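Local coordinates for protein AT5g51070/K3K7_27 (PDB 5GKM) that probably serves as an ATP-dependent Clp chaperone, ClpD of Arabidopsis thaliana, of which this chain is the helical N-terminal domain, at residues A[144-147]-A[148-152]; A[129-132]-A[133-137]. One frame throughout, in Å; residues are numbered along the deposited sequence.

Contact 1. Residues A[144-147]-A[148-152]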
ATOM      1  N   ALA A 144     -12.280   9.786  -2.269  1.00 19.00           N
ATOM      2  CA  ALA A 144     -12.540   8.716  -1.326  1.00 20.13           C
ATOM      3  C   ALA A 144     -12.267   9.197   0.082  1.00 22.13           C
ATOM      4  O   ALA A 144     -11.547  10.111   0.282  1.00 22.38           O
ATOM      5  CB  ALA A 144     -11.686   7.506  -1.642  1.00 20.38           C
ATOM      6  N   ASN A 145     -12.861   8.534   1.048  1.00 19.73           N
ATOM      7  CA  ASN A 145     -12.655   8.908   2.444  1.00 20.49           C
ATOM      8  C   ASN A 145     -11.803   7.878   3.140  1.00 18.72           C
ATOM      9  O   ASN A 145     -12.223   6.830   3.342  1.00 18.57           O
ATOM     10  CB  ASN A 145     -14.026   8.970   3.110  1.00 22.31           C
ATOM     11  CG  ASN A 145     -13.990   9.416   4.564  1.00 22.55           C
ATOM     12  OD1 ASN A 145     -13.150   9.075   5.326  1.00 22.52           O
ATOM     13  ND2 ASN A 145     -14.983  10.161   4.922  1.00 30.48           N
ATOM     14  N   MET A 146     -10.605   8.291   3.510  1.00 17.81           N
ATOM     15  CA  MET A 146      -9.618   7.407   4.007  1.00 18.50           C
ATOM     16  C   MET A 146     -10.045   6.712   5.300  1.00 18.27           C
ATOM     17  O   MET A 146      -9.791   5.592   5.473  1.00 18.84           O
ATOM     18  CB  MET A 146      -8.316   8.138   4.231  1.00 19.63           C
ATOM     19  CG  MET A 146      -7.227   7.221   4.687  1.00 21.01           C
ATOM     20  SD  MET A 146      -5.606   7.943   4.357  1.00 25.76           S
ATOM     21  CE  MET A 146      -5.512   8.991   5.745  1.00 24.95           C
ATOM     22  N   ASN A 147     -10.676   7.425   6.183  1.00 17.65           N
ATOM     23  CA  ASN A 147     -11.107   6.808   7.429  1.00 18.82           C
ATOM     24  C   ASN A 147     -12.164   5.725   7.260  1.00 17.75           C
ATOM     25  O   ASN A 147     -12.159   4.761   7.955  1.00 16.41           O
ATOM     26  CB  ASN A 147     -11.461   7.868   8.443  1.00 21.64           C
ATOM     27  CG  ASN A 147     -10.261   8.749   8.805  1.00 20.66           C
ATOM     28  OD1 ASN A 147      -9.125   8.315   8.799  1.00 27.76           O
ATOM     29  ND2 ASN A 147     -10.521   9.956   9.067  1.00 24.53           N
ATOM     30  N   LEU A 148     -13.051   5.927   6.298  1.00 17.49           N
ATOM     31  CA  LEU A 148     -14.004   4.896   5.927  1.00 17.12           C
ATOM     32  C   LEU A 148     -13.332   3.651   5.351  1.00 16.57           C
ATOM     33  O   LEU A 148     -13.761   2.589   5.567  1.00 14.98           O
ATOM     34  CB  LEU A 148     -15.070   5.387   4.949  1.00 19.09           C
ATOM     35  CG  LEU A 148     -16.188   6.239   5.528  1.00 24.62           C
ATOM     36  CD1 LEU A 148     -17.097   6.775   4.434  1.00 27.83           C
ATOM     37  CD2 LEU A 148     -16.975   5.409   6.514  1.00 24.97           C
ATOM     38  N   LEU A 149     -12.302   3.861   4.568  1.00 15.88           N
ATOM     39  CA  LEU A 149     -11.524   2.727   4.097  1.00 16.25           C
ATOM     40  C   LEU A 149     -10.802   1.976   5.214  1.00 14.92           C
ATOM     41  O   LEU A 149     -10.773   0.808   5.200  1.00 15.60           O
ATOM     42  CB  LEU A 149     -10.522   3.129   3.007  1.00 17.38           C
ATOM     43  CG  LEU A 149     -11.037   3.707   1.719  1.00 19.76           C
ATOM     44  CD1 LEU A 149      -9.908   3.976   0.762  1.00 19.95           C
ATOM     45  CD2 LEU A 149     -11.905   2.717   1.045  1.00 25.57           C
ATOM     46  N   THR A 150     -10.251   2.703   6.172  1.00 14.74           N
ATOM     47  CA  THR A 150      -9.627   2.039   7.297  1.00 15.05           C
ATOM     48  C   THR A 150     -10.639   1.189   8.073  1.00 15.50           C
ATOM     49  O   THR A 150     -10.384   0.103   8.455  1.00 14.82           O
ATOM     50  CB  THR A 150      -9.026   3.060   8.271  1.00 14.93           C
ATOM     51  OG1 THR A 150      -8.178   3.946   7.579  1.00 14.61           O
ATOM     52  CG2 THR A 150      -8.262   2.376   9.435  1.00 14.38           C
ATOM     53  N   ALA A 151     -11.817   1.747   8.241  1.00 14.36           N
ATOM     54  CA  ALA A 151     -12.875   1.028   8.900  1.00 15.85           C
ATOM     55  C   ALA A 151     -13.284  -0.196   8.154  1.00 15.88           C
ATOM     56  O   ALA A 151     -13.461  -1.202   8.741  1.00 17.18           O
ATOM     57  CB  ALA A 151     -14.078   1.916   9.167  1.00 15.93           C
ATOM     58  N   ALA A 152     -13.378  -0.080   6.838  1.00 15.38           N
ATOM     59  CA  ALA A 152     -13.710  -1.210   6.040  1.00 14.57           C
ATOM     60  C   ALA A 152     -12.661  -2.324   6.168  1.00 13.75           C
ATOM     61  O   ALA A 152     -12.989  -3.441   6.120  1.00 14.40           O
ATOM     62  CB  ALA A 152     -13.891  -0.822   4.575  1.00 15.79           C
TER
HETATM   63  O   HOH W   1      -7.464   6.064   8.873  1.00 24.35           O
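N145 lays its amide against the branched end of L148, three residues on, where helix 146-158 of the Clp N-terminal domain begins. N145 is the N-cap: its OD1 accepts the backbone N-H of L148 at 3.3 Å, a nearly straight bond on the hydrogen side (163°). On the acceptor side the donor stands 55° out of the amide plane, so the oxygen is met from above its flat group. With CG anti to the backbone N (chi1 -177°) and beside the carbonyl carbon, the amide comes close to L148, N145 CG 4.0 Å from L148 CG, the two side chains running aslant. The first turn then settles into regular helical bonding, L149 N to N145 O, T150 N to M146 O and A151 N to N147 O. The inner side of this turn packs on the rest of the domain: M146 and L149 both rest on F128 of helix 120-130 and on L139 of helix 134-142, while N145 and L148 lie on the exposed side. A water bridges N147 in the first turn to T150 three residues on, donating to N147 OD1 at 2.8 Å and accepting from T150 OG1 at 2.6 Å.

Contact 2. Residues A[129-132]-A[133-137]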
ATOM      1  N   THR A 129      -2.808   5.213   8.556  1.00 14.03           N
ATOM      2  CA  THR A 129      -2.546   5.817   9.850  1.00 14.41           C
ATOM      3  C   THR A 129      -1.144   6.314  10.100  1.00 16.25           C
ATOM      4  O   THR A 129      -0.979   7.160  10.912  1.00 18.25           O
ATOM      5  CB  THR A 129      -2.949   4.920  11.006  1.00 14.72           C
ATOM      6  OG1 THR A 129      -2.268   3.690  10.925  1.00 14.92           O
ATOM      7  CG2 THR A 129      -4.435   4.648  11.014  1.00 14.73           C
ATOM      8  N   VAL A 130      -0.147   5.752   9.461  1.00 15.33           N
ATOM      9  CA  VAL A 130       1.232   6.133   9.747  1.00 16.51           C
ATOM     10  C   VAL A 130       2.107   6.601   8.589  1.00 18.51           C
ATOM     11  O   VAL A 130       3.300   6.692   8.749  1.00 20.16           O
ATOM     12  CB  VAL A 130       1.995   5.030  10.513  1.00 17.91           C
ATOM     13  CG1 VAL A 130       1.238   4.642  11.750  1.00 19.83           C
ATOM     14  CG2 VAL A 130       2.292   3.847   9.630  1.00 16.90           C
ATOM     15  N   ASP A 131       1.509   6.873   7.439  1.00 17.92           N
ATOM     16  CA  ASP A 131       2.310   7.274   6.292  1.00 20.04           C
ATOM     17  C   ASP A 131       2.625   8.783   6.215  1.00 20.75           C
ATOM     18  O   ASP A 131       2.339   9.479   7.124  1.00 22.61           O
ATOM     19  CB  ASP A 131       1.815   6.690   4.950  1.00 22.06           C
ATOM     20  CG  ASP A 131       1.001   7.676   4.120  1.00 19.40           C
ATOM     21  OD1 ASP A 131       0.368   8.484   4.756  1.00 22.17           O
ATOM     22  OD2 ASP A 131       0.968   7.596   2.899  1.00 15.94           O
ATOM     23  N   ASP A 132       3.242   9.200   5.121  1.00 21.05           N
ATOM     24  CA  ASP A 132       3.784  10.577   4.949  1.00 22.56           C
ATOM     25  C   ASP A 132       2.797  11.549   4.345  1.00 23.53           C
ATOM     26  O   ASP A 132       3.132  12.668   4.069  1.00 21.88           O
ATOM     27  CB  ASP A 132       5.108  10.624   4.171  1.00 24.00           C
ATOM     28  CG  ASP A 132       4.980  10.171   2.741  1.00 24.68           C
ATOM     29  OD1 ASP A 132       3.896   9.811   2.366  1.00 21.82           O
ATOM     30  OD2 ASP A 132       5.986  10.186   2.017  1.00 24.66           O
ATOM     31  N   GLY A 133       1.565  11.114   4.219  1.00 18.94           N
ATOM     32  CA  GLY A 133       0.518  11.845   3.588  1.00 20.48           C
ATOM     33  C   GLY A 133       0.287  11.494   2.137  1.00 18.66           C
ATOM     34  O   GLY A 133      -0.647  11.918   1.557  1.00 21.10           O
ATOM     35  N   SER A 134       1.152  10.666   1.594  1.00 17.15           N
ATOM     36  CA  SER A 134       1.029  10.284   0.202  1.00 18.57           C
ATOM     37  C   SER A 134      -0.243   9.544  -0.120  1.00 18.21           C
ATOM     38  O   SER A 134      -0.865   9.866  -1.056  1.00 18.76           O
ATOM     39  CB  SER A 134       2.247   9.483  -0.250  1.00 18.09           C
ATOM     40  OG  SER A 134       3.401  10.222  -0.014  1.00 20.73           O
ATOM     41  N   ALA A 135      -0.627   8.598   0.696  1.00 18.17           N
ATOM     42  CA  ALA A 135      -1.857   7.863   0.389  1.00 17.97           C
ATOM     43  C   ALA A 135      -3.087   8.742   0.360  1.00 19.24           C
ATOM     44  O   ALA A 135      -3.915   8.604  -0.472  1.00 18.47           O
ATOM     45  CB  ALA A 135      -2.062   6.709   1.370  1.00 18.51           C
ATOM     46  N   GLY A 136      -3.137   9.646   1.305  1.00 17.78           N
ATOM     47  CA  GLY A 136      -4.203  10.586   1.379  1.00 18.58           C
ATOM     48  C   GLY A 136      -4.321  11.444   0.162  1.00 18.18           C
ATOM     49  O   GLY A 136      -5.407  11.743  -0.206  1.00 20.32           O
ATOM     50  N   ARG A 137      -3.216  11.836  -0.422  1.00 17.61           N
ATOM     51  CA  ARG A 137      -3.318  12.665  -1.598  1.00 19.42           C
ATOM     52  C   ARG A 137      -4.003  11.951  -2.740  1.00 18.50           C
ATOM     53  O   ARG A 137      -4.761  12.524  -3.443  1.00 18.92           O
ATOM     54  CB  ARG A 137      -1.953  13.125  -2.036  1.00 20.53           C
ATOM     55  CG  ARG A 137      -1.222  13.943  -1.000  1.00 25.33           C
ATOM     56  CD  ARG A 137       0.196  14.228  -1.415  1.00 26.98           C
ATOM     57  NE  ARG A 137       0.254  15.242  -2.426  1.00 29.90           N
ATOM     58  CZ  ARG A 137       1.373  15.627  -3.021  1.00 33.14           C
ATOM     59  NH1 ARG A 137       2.519  15.076  -2.688  1.00 35.85           N
ATOM     60  NH2 ARG A 137       1.366  16.571  -3.939  1.00 32.43           N
TER
HETATM   61  O   HOH W   2      -1.839   9.591   3.893  1.00 17.93           O
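Two successive Asx turns, made by D131 and D132, lead from helix 120-130 into helix 134-142 of this Clp N-terminal domain. D131 spans the turn with both carboxylate oxygens. Its OD2 takes the N-H of A135 at 2.9 Å through the syn lone pair, almost straight at 168°, and also accepts from T35 OG1 at the start of helix 35-45. Its OD1 is reached by G133 N at 2.9 Å from above the carboxylate plane, and a water donating to OD1 at 2.6 Å accepts the N-H of G136. D132 serves the next donors: its CG sits between the backbone N and the carbonyl carbon (chi1 65°), which brings OD1 3.0 Å from S134 N, which meets it on the anti side but tilted out of the carboxylate plane. S134 OG donates to the same oxygen in a very short bond of 2.5 Å. Between D132 and S134, G133 is the N-cap, with a positive phi of 96°, at which a beta carbon would be jammed against D132 O. Two carboxylates, with one water, thus occupy the N-H groups of the first turn, and their negative charge probably interacts favourably with the helix dipole.

Both contacts secure the starts of successive helices, contact 2 that of helix 134-142 and contact 1 that of helix 146-158, and their centres lie about 13 Å apart. Contact 1 is at the surface, with a single neutral amide as its cap and a leucine crossing it at a slant. Contact 2 is partly buried, closer to the centre of the chain, and relies on charged carboxylates, one of which also ties the turn to helix 35-45. Each has a bridging water, between two side chains of the helix in contact 1 and between a carboxylate and a backbone N-H in contact 2. The two meet directly where M146 SD packs 4.2 Å from G136 CA.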